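Local coordinates for endoglucanase, family GH5 (Zobellia galactanivorans, PDB 6GL2), which hydrolyses hemicelluloses, probably including mixed-linked glucan, and may also act on cellulose, as a family 5 glycoside hydrolase, at residues A[51-56]-A[317-322]; A[175-180]-A[196-201]; A[213-218]-A[267-272]; A[311-316]-A[326-331]. All blocks are in the same frame, centred on the assembly; numbering follows the deposited sequence.

Interaction 1: residues A[51-56]-A[317-322]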
loop_
_atom_site.group_PDB
_atom_site.type_symbol
_atom_site.label_atom_id
_atom_site.label_comp_id
_atom_site.label_asym_id
_atom_site.label_seq_id
_atom_site.Cartn_x
_atom_site.Cartn_y
_atom_site.Cartn_z
ATOM N N ILE A 51 2.041 -11.755 -13.388
ATOM C CA ILE A 51 1.982 -10.296 -13.552
ATOM C C ILE A 51 1.518 -9.842 -14.908
ATOM O O ILE A 51 0.765 -8.860 -15.053
ATOM C CB ILE A 51 3.342 -9.697 -13.165
ATOM C CG1 ILE A 51 3.764 -10.091 -11.747
ATOM C CG2 ILE A 51 3.268 -8.164 -13.348
ATOM C CD1 ILE A 51 2.711 -9.858 -10.667
ATOM N N ASP A 52 1.862 -10.589 -15.965
ATOM C CA ASP A 52 1.388 -10.292 -17.293
ATOM C C ASP A 52 -0.140 -10.247 -17.354
ATOM O O ASP A 52 -0.686 -9.348 -18.003
ATOM C CB ASP A 52 1.818 -11.422 -18.304
ATOM C CG ASP A 52 3.291 -11.395 -18.610
ATOM O OD1 ASP A 52 4.056 -10.454 -18.341
ATOM O OD2 ASP A 52 3.745 -12.467 -19.150
ATOM N N GLU A 53 -0.815 -11.148 -16.649
ATOM C CA GLU A 53 -2.259 -11.132 -16.675
ATOM C C GLU A 53 -2.822 -9.898 -15.968
ATOM O O GLU A 53 -3.882 -9.348 -16.348
ATOM C CB GLU A 53 -2.848 -12.332 -16.011
ATOM C CG GLU A 53 -2.531 -13.606 -16.792
ATOM C CD GLU A 53 -2.954 -13.533 -18.262
ATOM O OE1 GLU A 53 -4.073 -13.057 -18.536
ATOM O OE2 GLU A 53 -2.176 -13.961 -19.140
ATOM N N ILE A 54 -2.184 -9.463 -14.901
ATOM C CA ILE A 54 -2.603 -8.230 -14.165
ATOM C C ILE A 54 -2.549 -7.070 -15.134
ATOM O O ILE A 54 -3.469 -6.218 -15.204
ATOM C CB ILE A 54 -1.726 -8.004 -12.930
ATOM C CG1 ILE A 54 -1.716 -9.270 -12.021
ATOM C CG2 ILE A 54 -2.223 -6.785 -12.129
ATOM C CD1 ILE A 54 -3.045 -9.764 -11.556
ATOM N N ALA A 55 -1.432 -6.898 -15.881
ATOM C CA ALA A 55 -1.302 -5.828 -16.835
ATOM C C ALA A 55 -2.252 -6.008 -17.984
ATOM O O ALA A 55 -2.837 -4.957 -18.448
ATOM C CB ALA A 55 0.135 -5.796 -17.352
ATOM N N LYS A 56 -2.508 -7.180 -18.497
ATOM C CA LYS A 56 -3.402 -7.351 -19.639
ATOM C C LYS A 56 -4.787 -6.972 -19.312
ATOM O O LYS A 56 -5.537 -6.550 -20.164
ATOM C CB LYS A 56 -3.346 -8.807 -20.123
ATOM C CG LYS A 56 -2.046 -9.174 -20.866
ATOM C CD LYS A 56 -1.622 -10.658 -20.875
ATOM C CE LYS A 56 -2.562 -11.450 -21.687
ATOM N NZ LYS A 56 -2.219 -12.929 -21.679
ATOM N N GLY A 317 -9.194 -12.769 -3.149
ATOM C CA GLY A 317 -8.577 -13.131 -4.394
ATOM C C GLY A 317 -9.567 -13.049 -5.570
ATOM O O GLY A 317 -10.644 -13.717 -5.568
ATOM N N ILE A 318 -9.256 -12.219 -6.522
ATOM C CA ILE A 318 -9.999 -12.103 -7.767
ATOM C C ILE A 318 -9.273 -12.655 -8.986
ATOM O O ILE A 318 -9.917 -13.018 -9.981
ATOM C CB ILE A 318 -10.525 -10.669 -8.032
ATOM C CG1 ILE A 318 -9.385 -9.683 -8.204
ATOM C CG2 ILE A 318 -11.377 -10.219 -6.837
ATOM C CD1 ILE A 318 -9.866 -8.311 -8.638
ATOM N N PHE A 319 -7.960 -12.874 -8.839
ATOM C CA PHE A 319 -7.108 -13.531 -9.868
ATOM C C PHE A 319 -6.655 -14.879 -9.337
ATOM O O PHE A 319 -6.272 -14.978 -8.183
ATOM C CB PHE A 319 -5.913 -12.652 -10.131
ATOM C CG PHE A 319 -4.923 -13.220 -11.134
ATOM C CD1 PHE A 319 -5.316 -13.516 -12.445
ATOM C CD2 PHE A 319 -3.656 -13.541 -10.782
ATOM C CE1 PHE A 319 -4.408 -14.039 -13.343
ATOM C CE2 PHE A 319 -2.759 -14.080 -11.713
ATOM C CZ PHE A 319 -3.123 -14.345 -12.990
ATOM N N ASN A 320 -6.715 -15.933 -10.188
ATOM C CA ASN A 320 -6.254 -17.215 -9.820
ATOM C C ASN A 320 -4.788 -17.401 -10.268
ATOM O O ASN A 320 -4.482 -17.553 -11.451
ATOM C CB ASN A 320 -7.111 -18.317 -10.456
ATOM C CG ASN A 320 -6.765 -19.651 -9.936
ATOM O OD1 ASN A 320 -5.637 -20.025 -9.719
ATOM N ND2 ASN A 320 -7.825 -20.543 -9.866
ATOM N N ARG A 321 -3.870 -17.285 -9.330
ATOM C CA ARG A 321 -2.424 -17.385 -9.627
ATOM C C ARG A 321 -2.002 -18.769 -10.087
ATOM O O ARG A 321 -0.956 -18.823 -10.790
ATOM C CB ARG A 321 -1.610 -16.951 -8.375
ATOM C CG ARG A 321 -1.917 -15.551 -7.950
ATOM C CD ARG A 321 -1.160 -15.138 -6.727
ATOM N NE ARG A 321 -1.767 -13.951 -6.145
ATOM C CZ ARG A 321 -1.365 -13.363 -4.998
ATOM N NH1 ARG A 321 -0.234 -13.704 -4.395
ATOM N NH2 ARG A 321 -2.114 -12.414 -4.483
ATOM N N ASN A 322 -2.767 -19.773 -9.740
ATOM C CA ASN A 322 -2.394 -21.151 -10.139
ATOM C C ASN A 322 -2.840 -21.505 -11.548
ATOM O O ASN A 322 -2.107 -22.204 -12.245
ATOM C CB ASN A 322 -3.013 -22.120 -9.173
ATOM C CG ASN A 322 -2.341 -22.062 -7.769
ATOM O OD1 ASN A 322 -2.997 -21.929 -6.785
ATOM N ND2 ASN A 322 -1.057 -22.049 -7.786
#
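E53 meets F319 through the aliphatic part of its side chain. Its CB lies 3.5 Å from F319 CE1, and its CG follows at 3.9 Å from F319 CZ. CB approaches the ring obliquely, and the two side chains run at about a right angle. A bend at chi2 (-54°) then turns the E53 carboxylate away from the phenyl group, and its plane ends only 13° from that of the ring.

I54 supplies the face contact. Its CD1 sits 3.8 Å above the plane of the F319 ring, displaced toward the rim on the side of F319 CD2, and 23° off the normal through the centroid, which is CH-pi geometry. K56, one helical turn on from E53, puts NZ 2.7 Å from E53 OE2 on the syn side, somewhat out of the carboxylate plane: the charge is paired within the helix, leaving CB and CG for F319. W326 also meets the F319 ring, and W25 of strand 24-26 touches both I54 and F319. Helix 48-57, which links barrel strands 24-26 and 61-64, thus packs against the loop after strand 304-307, where the first and last strands of the TIM barrel are neighbours.

Interaction 2: residues A[175-180]-A[196-201]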
loop_
_atom_site.group_PDB
_atom_site.type_symbol
_atom_site.label_atom_id
_atom_site.label_comp_id
_atom_site.label_asym_id
_atom_site.label_seq_id
_atom_site.Cartn_x
_atom_site.Cartn_y
_atom_site.Cartn_z
ATOM N N GLN A 175 7.594 10.077 13.449
ATOM C CA GLN A 175 9.052 10.016 13.519
ATOM C C GLN A 175 9.639 8.903 12.642
ATOM O O GLN A 175 10.742 9.076 12.099
ATOM C CB GLN A 175 9.500 9.796 14.946
ATOM C CG GLN A 175 9.238 11.014 15.847
ATOM C CD GLN A 175 9.694 10.803 17.218
ATOM O OE1 GLN A 175 10.635 10.121 17.500
ATOM N NE2 GLN A 175 8.930 11.371 18.166
ATOM N N TYR A 176 8.907 7.787 12.568
ATOM C CA TYR A 176 9.418 6.688 11.759
ATOM C C TYR A 176 9.351 7.017 10.269
ATOM O O TYR A 176 10.285 6.700 9.518
ATOM C CB TYR A 176 8.566 5.498 12.030
ATOM C CG TYR A 176 8.670 4.937 13.443
ATOM C CD1 TYR A 176 9.592 5.444 14.322
ATOM C CD2 TYR A 176 7.794 4.026 13.941
ATOM C CE1 TYR A 176 9.642 4.966 15.634
ATOM C CE2 TYR A 176 7.812 3.514 15.216
ATOM C CZ TYR A 176 8.746 4.054 16.097
ATOM O OH TYR A 176 8.803 3.552 17.435
ATOM N N HIS A 177 8.335 7.743 9.845
ATOM C CA HIS A 177 8.307 8.242 8.476
ATOM C C HIS A 177 9.431 9.215 8.231
ATOM O O HIS A 177 10.010 9.280 7.121
ATOM C CB HIS A 177 6.970 8.856 8.121
ATOM C CG HIS A 177 5.886 7.820 7.863
ATOM N ND1 HIS A 177 6.055 6.782 6.925
ATOM C CD2 HIS A 177 4.653 7.651 8.419
ATOM C CE1 HIS A 177 4.925 6.139 6.842
ATOM N NE2 HIS A 177 4.064 6.613 7.777
ATOM N N GLN A 178 9.707 10.056 9.219
ATOM C CA GLN A 178 10.818 11.041 9.086
ATOM C C GLN A 178 12.141 10.317 8.859
ATOM O O GLN A 178 12.836 10.711 7.890
ATOM C CB GLN A 178 10.860 11.944 10.332
ATOM C CG GLN A 178 11.980 12.993 10.294
ATOM C CD GLN A 178 11.748 14.168 9.443
ATOM O OE1 GLN A 178 12.688 14.593 8.690
ATOM N NE2 GLN A 178 10.577 14.726 9.490
ATOM N N VAL A 179 12.427 9.330 9.660
ATOM C CA VAL A 179 13.663 8.535 9.520
ATOM C C VAL A 179 13.702 7.927 8.120
ATOM O O VAL A 179 14.762 7.852 7.483
ATOM C CB VAL A 179 13.741 7.418 10.568
ATOM C CG1 VAL A 179 14.796 6.402 10.190
ATOM C CG2 VAL A 179 14.007 8.025 11.927
ATOM N N SER A 180 12.595 7.349 7.663
ATOM C CA SER A 180 12.527 6.572 6.430
ATOM C C SER A 180 12.665 7.455 5.225
ATOM O O SER A 180 13.444 7.169 4.279
ATOM C CB SER A 180 11.270 5.805 6.382
ATOM O OG SER A 180 11.096 4.892 7.440
ATOM N N ILE A 196 7.401 8.961 -2.910
ATOM C CA ILE A 196 7.336 8.182 -1.669
ATOM C C ILE A 196 5.939 8.271 -1.118
ATOM O O ILE A 196 5.417 9.393 -0.942
ATOM C CB ILE A 196 8.376 8.655 -0.649
ATOM C CG1 ILE A 196 9.778 8.592 -1.160
ATOM C CG2 ILE A 196 8.203 7.783 0.599
ATOM C CD1 ILE A 196 10.774 9.202 -0.232
ATOM N N MET A 197 5.252 7.185 -0.853
ATOM C CA MET A 197 4.000 7.109 -0.205
ATOM C C MET A 197 4.158 6.982 1.284
ATOM O O MET A 197 4.815 6.033 1.788
ATOM C CB MET A 197 3.214 5.900 -0.787
ATOM C CG MET A 197 2.610 6.144 -2.152
ATOM S SD MET A 197 2.040 4.586 -2.941
ATOM C CE MET A 197 0.971 3.974 -1.654
ATOM N N VAL A 198 3.587 7.926 1.996
ATOM C CA VAL A 198 3.672 8.041 3.437
ATOM C C VAL A 198 2.308 7.912 4.048
ATOM O O VAL A 198 1.449 8.753 3.796
ATOM C CB VAL A 198 4.395 9.351 3.845
ATOM C CG1 VAL A 198 4.370 9.655 5.334
ATOM C CG2 VAL A 198 5.829 9.425 3.311
ATOM N N SER A 199 2.126 6.930 4.892
ATOM C CA SER A 199 0.843 6.617 5.504
ATOM C C SER A 199 0.558 7.417 6.772
ATOM O O SER A 199 1.424 7.864 7.483
ATOM C CB SER A 199 0.775 5.143 5.911
ATOM O OG SER A 199 1.725 4.895 6.931
ATOM N N THR A 200 -0.746 7.557 7.045
ATOM C CA THR A 200 -1.206 7.922 8.381
ATOM C C THR A 200 -0.963 6.738 9.297
ATOM O O THR A 200 -0.593 5.628 8.923
ATOM C CB THR A 200 -2.696 8.211 8.318
ATOM O OG1 THR A 200 -3.330 7.094 7.684
ATOM C CG2 THR A 200 -3.038 9.489 7.505
ATOM N N TYR A 201 -1.153 6.985 10.602
ATOM C CA TYR A 201 -1.146 5.914 11.581
ATOM C C TYR A 201 -2.122 4.827 11.089
ATOM O O TYR A 201 -3.257 5.105 10.816
ATOM C CB TYR A 201 -1.552 6.487 12.946
ATOM C CG TYR A 201 -1.575 5.431 14.040
ATOM C CD1 TYR A 201 -2.627 4.553 14.181
ATOM C CD2 TYR A 201 -0.546 5.315 14.947
ATOM C CE1 TYR A 201 -2.657 3.573 15.174
ATOM C CE2 TYR A 201 -0.566 4.325 15.934
ATOM C CZ TYR A 201 -1.599 3.471 16.060
ATOM O OH TYR A 201 -1.573 2.491 17.023
#
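H177 lays one face of its imidazole over V198, whose CG1 stands over the middle of the ring, 3.5 Å from the centroid and 12° off the normal, a CH-pi contact. The pair belongs to a beta-alpha-beta crossover of the TIM barrel: helix 167-186 connects strand 145-148 to its parallel neighbour 196-199, and H177 points from the helix to the strand it precedes. V198 puts CG1 anti to the backbone N (chi1 172°), and the two side chains slide past each other in opposite directions. CG1 therefore reaches H177 CG at 3.5 Å as well as H177 CD2 at 3.7 Å.

Both ring nitrogens have polar partners. H177 ND1 is hydrogen-bonded to T149 OG1, just beyond strand 145-148, so the imidazole spans the ends of both strands of the crossover. At the other end S199 OG lies at the ring edge, in plane, 3.0 Å from H177 NE2; either group could be the donor, and since S199 was modelled in two conformers this bond holds for one of them. The T149 bond and the V198 contact probably restrict the ring's rotation; the S199 bond adds to this in the conformer described. Inside the helix, S180 OG donates to Y176 O at 2.9 Å, while S180 N reaches the same oxygen from the opposite face of the carbonyl plane.

Interaction 3: residues A[213-218]-A[267-272]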
loop_
_atom_site.group_PDB
_atom_site.type_symbol
_atom_site.label_atom_id
_atom_site.label_comp_id
_atom_site.label_asym_id
_atom_site.label_seq_id
_atom_site.Cartn_x
_atom_site.Cartn_y
_atom_site.Cartn_z
ATOM N N TYR A 213 -1.245 13.880 10.845
ATOM C CA TYR A 213 -0.315 13.451 9.836
ATOM C C TYR A 213 0.671 14.533 9.474
ATOM O O TYR A 213 0.254 15.683 9.206
ATOM C CB TYR A 213 -1.156 13.138 8.637
ATOM C CG TYR A 213 -0.409 12.749 7.385
ATOM C CD1 TYR A 213 0.104 11.482 7.282
ATOM C CD2 TYR A 213 -0.257 13.609 6.314
ATOM C CE1 TYR A 213 0.768 11.070 6.125
ATOM C CE2 TYR A 213 0.429 13.219 5.164
ATOM C CZ TYR A 213 0.927 11.900 5.090
ATOM O OH TYR A 213 1.554 11.530 3.873
ATOM N N LEU A 214 1.941 14.207 9.369
ATOM C CA LEU A 214 2.980 15.090 8.978
ATOM C C LEU A 214 3.778 14.535 7.821
ATOM O O LEU A 214 4.289 13.407 7.894
ATOM C CB LEU A 214 3.982 15.396 10.128
ATOM C CG LEU A 214 3.345 16.145 11.298
ATOM C CD1 LEU A 214 4.347 16.132 12.460
ATOM C CD2 LEU A 214 2.972 17.566 10.894
ATOM N N VAL A 215 4.011 15.311 6.799
ATOM C CA VAL A 215 4.891 14.924 5.701
ATOM C C VAL A 215 6.322 15.365 6.054
ATOM O O VAL A 215 6.588 16.573 6.295
ATOM C CB VAL A 215 4.503 15.611 4.372
ATOM C CG1 VAL A 215 5.501 15.306 3.271
ATOM C CG2 VAL A 215 3.111 15.167 3.957
ATOM N N PRO A 216 7.281 14.444 6.174
ATOM C CA PRO A 216 8.636 14.793 6.513
ATOM C C PRO A 216 9.191 15.868 5.616
ATOM O O PRO A 216 9.136 15.783 4.384
ATOM C CB PRO A 216 9.403 13.468 6.344
ATOM C CG PRO A 216 8.374 12.438 6.604
ATOM C CD PRO A 216 7.104 12.965 6.025
ATOM N N ASN A 217 9.605 16.954 6.278
ATOM C CA ASN A 217 10.260 18.071 5.595
ATOM C C ASN A 217 9.388 18.846 4.628
ATOM O O ASN A 217 9.906 19.618 3.793
ATOM C CB ASN A 217 11.525 17.609 4.915
ATOM C CG ASN A 217 12.335 16.669 5.778
ATOM O OD1 ASN A 217 12.644 16.985 6.892
ATOM N ND2 ASN A 217 12.730 15.511 5.218
ATOM N N GLY A 218 8.091 18.592 4.631
ATOM C CA GLY A 218 7.264 19.083 3.559
ATOM C C GLY A 218 7.587 18.603 2.148
ATOM O O GLY A 218 7.210 19.177 1.132
ATOM N N ASP A 267 -4.454 20.141 2.092
ATOM C CA ASP A 267 -3.002 19.902 2.203
ATOM C C ASP A 267 -2.278 19.971 0.845
ATOM O O ASP A 267 -1.032 19.912 0.810
ATOM C CB ASP A 267 -2.715 18.534 2.827
ATOM C CG ASP A 267 -3.135 18.358 4.348
ATOM O OD1 ASP A 267 -3.431 19.314 5.057
ATOM O OD2 ASP A 267 -3.106 17.196 4.837
ATOM N N ASN A 268 -2.992 20.086 -0.265
ATOM C CA ASN A 268 -2.432 20.008 -1.612
ATOM C C ASN A 268 -1.531 18.797 -1.861
ATOM O O ASN A 268 -0.377 18.948 -2.287
ATOM C CB ASN A 268 -1.678 21.325 -1.958
ATOM C CG ASN A 268 -1.293 21.384 -3.444
ATOM O OD1 ASN A 268 -0.300 22.056 -3.819
ATOM N ND2 ASN A 268 -2.018 20.643 -4.301
ATOM N N ARG A 269 -2.085 17.658 -1.424
ATOM C CA ARG A 269 -1.390 16.380 -1.582
ATOM C C ARG A 269 -2.215 15.436 -2.410
ATOM O O ARG A 269 -3.429 15.400 -2.327
ATOM C CB ARG A 269 -1.148 15.750 -0.259
ATOM C CG ARG A 269 -0.224 16.472 0.650
ATOM C CD ARG A 269 1.218 16.229 0.252
ATOM N NE ARG A 269 2.160 17.110 0.911
ATOM C CZ ARG A 269 3.428 17.193 0.582
ATOM N NH1 ARG A 269 3.980 16.328 -0.277
ATOM N NH2 ARG A 269 4.180 18.081 1.204
ATOM N N ALA A 270 -1.558 14.504 -3.104
ATOM C CA ALA A 270 -2.244 13.440 -3.823
ATOM C C ALA A 270 -2.331 12.205 -2.894
ATOM O O ALA A 270 -1.566 12.116 -1.960
ATOM C CB ALA A 270 -1.423 13.093 -5.092
ATOM N N VAL A 271 -3.325 11.390 -3.171
ATOM C CA VAL A 271 -3.669 10.239 -2.369
ATOM C C VAL A 271 -3.708 8.988 -3.209
ATOM O O VAL A 271 -4.379 8.878 -4.235
ATOM C CB VAL A 271 -5.018 10.440 -1.665
ATOM C CG1 VAL A 271 -5.343 9.261 -0.721
ATOM C CG2 VAL A 271 -4.973 11.768 -0.832
ATOM N N VAL A 272 -3.063 7.932 -2.621
ATOM C CA VAL A 272 -3.207 6.511 -3.152
ATOM C C VAL A 272 -3.907 5.691 -2.090
ATOM O O VAL A 272 -3.464 5.643 -0.945
ATOM C CB VAL A 272 -1.830 5.972 -3.491
ATOM C CG1 VAL A 272 -1.973 4.498 -3.871
ATOM C CG2 VAL A 272 -1.199 6.677 -4.647
#
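R269 reaches across to V215 and G218 with its guanidinium group. From CB the chain leaves with CG anti to the carbonyl carbon, bends by rotation about CB-CG (chi2 -79°) and then runs out straight; the side chain also touches V224 of strand 222-227. NE is the first atom to touch the other segment, 3.7 Å from V215 CG2. CZ comes next, lying 3.9 Å from V215 CG1 and equally far from V215 CG2, so both methyls of the valine support the flat group. CG1 stands 3.6 Å above the guanidinium plane, toward its rim, and is 3.7 Å from R269 NH2.

At the tip the two terminal nitrogens serve different carbonyls. R269 NH2 donates to G218 O, which lies at the edge of the group and in its plane; the bond is weak, 3.2 Å long with an N-H...O angle of 153°. R269 NH1 donates to D219 O and V222 O. G218, at positive phi (61°), has its own N bonded to V215 O at 3.0 Å, which fixes the turn that presents the acceptor. A leucine here would probably leave the carbonyls of G218, D219 and V222 without this donor and free the loop to shift.

The arginine lies between helix 246-266 and strand 271-276. It ties that link to the loop joining helix 207-212 to strand 222-227, the neighbouring strand, while P216 packs on helix 167-186.

Interaction 4: residues A[311-316]-A[326-331]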
loop_
_atom_site.group_PDB
_atom_site.type_symbol
_atom_site.label_atom_id
_atom_site.label_comp_id
_atom_site.label_asym_id
_atom_site.label_seq_id
_atom_site.Cartn_x
_atom_site.Cartn_y
_atom_site.Cartn_z
ATOM N N GLY A 311 -4.962 -13.684 -2.971
ATOM C CA GLY A 311 -4.800 -14.975 -3.655
ATOM C C GLY A 311 -5.848 -15.950 -3.331
ATOM O O GLY A 311 -5.959 -16.998 -4.043
ATOM N N ASN A 312 -6.629 -15.732 -2.300
ATOM C CA ASN A 312 -7.589 -16.728 -1.768
ATOM C C ASN A 312 -8.985 -16.344 -2.244
ATOM O O ASN A 312 -9.537 -15.304 -1.905
ATOM C CB ASN A 312 -7.510 -16.784 -0.241
ATOM C CG ASN A 312 -8.443 -17.789 0.328
ATOM O OD1 ASN A 312 -9.483 -18.145 -0.219
ATOM N ND2 ASN A 312 -8.077 -18.353 1.483
ATOM N N VAL A 313 -9.535 -17.160 -3.139
ATOM C CA VAL A 313 -10.828 -16.866 -3.767
ATOM C C VAL A 313 -11.951 -16.761 -2.773
ATOM O O VAL A 313 -12.968 -16.056 -3.036
ATOM C CB VAL A 313 -11.141 -17.884 -4.889
ATOM C CG1 VAL A 313 -11.372 -19.243 -4.273
ATOM C CG2 VAL A 313 -12.262 -17.356 -5.804
ATOM N N ASP A 314 -11.813 -17.395 -1.636
ATOM C CA ASP A 314 -12.836 -17.280 -0.610
ATOM C C ASP A 314 -12.756 -16.015 0.220
ATOM O O ASP A 314 -13.572 -15.755 1.105
ATOM C CB ASP A 314 -12.788 -18.517 0.304
ATOM C CG ASP A 314 -13.097 -19.771 -0.492
ATOM O OD1 ASP A 314 -13.859 -19.731 -1.450
ATOM O OD2 ASP A 314 -12.602 -20.848 -0.134
ATOM N N GLU A 315 -11.730 -15.208 -0.003
ATOM C CA GLU A 315 -11.469 -13.984 0.721
ATOM C C GLU A 315 -11.382 -12.851 -0.297
ATOM O O GLU A 315 -12.409 -12.340 -0.685
ATOM C CB GLU A 315 -10.198 -14.167 1.565
ATOM C CG GLU A 315 -10.411 -15.203 2.637
ATOM C CD GLU A 315 -9.226 -15.546 3.461
ATOM O OE1 GLU A 315 -8.152 -14.902 3.328
ATOM O OE2 GLU A 315 -9.233 -16.486 4.310
ATOM N N PHE A 316 -10.172 -12.339 -0.643
ATOM C CA PHE A 316 -9.989 -11.197 -1.481
ATOM C C PHE A 316 -9.451 -11.490 -2.878
ATOM O O PHE A 316 -9.244 -10.577 -3.699
ATOM C CB PHE A 316 -9.024 -10.210 -0.769
ATOM C CG PHE A 316 -9.641 -9.494 0.418
ATOM C CD1 PHE A 316 -10.330 -8.370 0.225
ATOM C CD2 PHE A 316 -9.544 -10.031 1.675
ATOM C CE1 PHE A 316 -10.899 -7.670 1.314
ATOM C CE2 PHE A 316 -10.160 -9.387 2.740
ATOM C CZ PHE A 316 -10.835 -8.216 2.523
ATOM N N TRP A 326 -8.963 -15.375 -14.215
ATOM C CA TRP A 326 -9.639 -14.570 -13.218
ATOM C C TRP A 326 -10.743 -15.325 -12.609
ATOM O O TRP A 326 -11.620 -15.904 -13.274
ATOM C CB TRP A 326 -10.160 -13.272 -13.827
ATOM C CG TRP A 326 -9.010 -12.416 -14.276
ATOM C CD1 TRP A 326 -8.335 -12.448 -15.498
ATOM C CD2 TRP A 326 -8.319 -11.407 -13.522
ATOM N NE1 TRP A 326 -7.274 -11.618 -15.500
ATOM C CE2 TRP A 326 -7.251 -10.915 -14.335
ATOM C CE3 TRP A 326 -8.511 -10.797 -12.250
ATOM C CZ2 TRP A 326 -6.367 -9.981 -13.902
ATOM C CZ3 TRP A 326 -7.617 -9.902 -11.813
ATOM C CH2 TRP A 326 -6.541 -9.452 -12.640
ATOM N N ASN A 327 -10.806 -15.370 -11.280
ATOM C CA ASN A 327 -11.945 -15.901 -10.562
ATOM C C ASN A 327 -13.142 -14.967 -10.734
ATOM O O ASN A 327 -14.264 -15.403 -10.942
ATOM C CB ASN A 327 -11.562 -16.135 -9.072
ATOM C CG ASN A 327 -10.434 -17.224 -8.899
ATOM O OD1 ASN A 327 -10.381 -18.149 -9.633
ATOM N ND2 ASN A 327 -9.468 -16.945 -8.058
ATOM N N TYR A 328 -12.908 -13.662 -10.599
ATOM C CA TYR A 328 -13.892 -12.629 -10.663
ATOM C C TYR A 328 -13.558 -11.508 -11.615
ATOM O O TYR A 328 -13.208 -10.392 -11.218
ATOM C CB TYR A 328 -14.278 -12.089 -9.277
ATOM C CG TYR A 328 -14.861 -13.161 -8.374
ATOM C CD1 TYR A 328 -16.106 -13.703 -8.693
ATOM C CD2 TYR A 328 -14.243 -13.648 -7.228
ATOM C CE1 TYR A 328 -16.673 -14.663 -7.920
ATOM C CE2 TYR A 328 -14.785 -14.655 -6.431
ATOM C CZ TYR A 328 -16.023 -15.197 -6.807
ATOM O OH TYR A 328 -16.549 -16.164 -5.963
ATOM N N PRO A 329 -13.528 -11.852 -12.913
ATOM C CA PRO A 329 -13.062 -10.871 -13.885
ATOM C C PRO A 329 -13.899 -9.579 -13.872
ATOM O O PRO A 329 -13.366 -8.533 -14.197
ATOM C CB PRO A 329 -13.207 -11.579 -15.207
ATOM C CG PRO A 329 -14.191 -12.639 -14.994
ATOM C CD PRO A 329 -13.993 -13.099 -13.583
ATOM N N GLU A 330 -15.192 -9.691 -13.530
ATOM C CA GLU A 330 -16.023 -8.494 -13.588
ATOM C C GLU A 330 -15.657 -7.486 -12.506
ATOM O O GLU A 330 -15.756 -6.311 -12.722
ATOM C CB GLU A 330 -17.504 -8.842 -13.496
ATOM C CG GLU A 330 -17.968 -9.741 -14.619
ATOM C CD GLU A 330 -17.380 -9.336 -15.951
ATOM O OE1 GLU A 330 -17.719 -8.215 -16.446
ATOM O OE2 GLU A 330 -16.531 -10.106 -16.513
ATOM N N ILE A 331 -15.169 -7.945 -11.339
ATOM C CA ILE A 331 -14.620 -7.025 -10.324
ATOM C C ILE A 331 -13.450 -6.286 -10.915
ATOM O O ILE A 331 -13.313 -5.092 -10.753
ATOM C CB ILE A 331 -14.311 -7.717 -8.968
ATOM C CG1 ILE A 331 -15.600 -8.246 -8.305
ATOM C CG2 ILE A 331 -13.533 -6.786 -8.017
ATOM C CD1 ILE A 331 -15.421 -9.072 -7.048
HETATM O O HOH W 1 -7.831 -15.821 -6.102
HETATM O O HOH W 2 -15.428 -17.441 -3.999
#
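V313 is turned so that CG2 is anti to its backbone N (chi1 68° for the other branch), while N327 (chi1 -64°) and Y328 (chi1 -60°) each hold CG anti to the carbonyl carbon; this brings the three side chains together. V313 CG2 is 3.6 Å from N327 CB, and the valine and asparagine side chains run at about a right angle. The amide is touched too, with N327 ND2 3.7 Å from V313 CB. The same methyl, V313 CG2, also approaches the Y328 ring obliquely, 3.7 Å from Y328 CE2.

Two waters join the segments. One takes a weak bond from N327 ND2 and gives a weak one to G311 O. The second donates to V313 O at 3.0 Å and lies in the plane of the Y328 ring, 2.6 Å from Y328 OH. An alanine in place of N327 would probably leave the first water without its amide partner and uncover one flank of V313.

A type I turn from N312 to E315, with an Asx turn at N312, presents the valine. This loop follows strand 304-307, and Y328, N-cap of helix 329-336, also touches R287 of helix 284-301.

The contacts form two pairs on opposite sides of the chain's centre. Interactions 1 and 4 have centres 10 Å apart and cross along the chain: G317 N lies 2.8 Å from N312 O, and I318 O lies 3.1 Å from Y328 N, both probable hydrogen bonds. Interactions 2 and 3, also 10 Å apart, reach the same sheet, and Y213 OH probably bonds V198 O at 2.8 Å. Between the pairs the centres are 30 to 33 Å apart and the nearest atoms about 14 to 17 Å. All four lie away from the magnesium site of D240, T242 and D248, which holds no metal in this model.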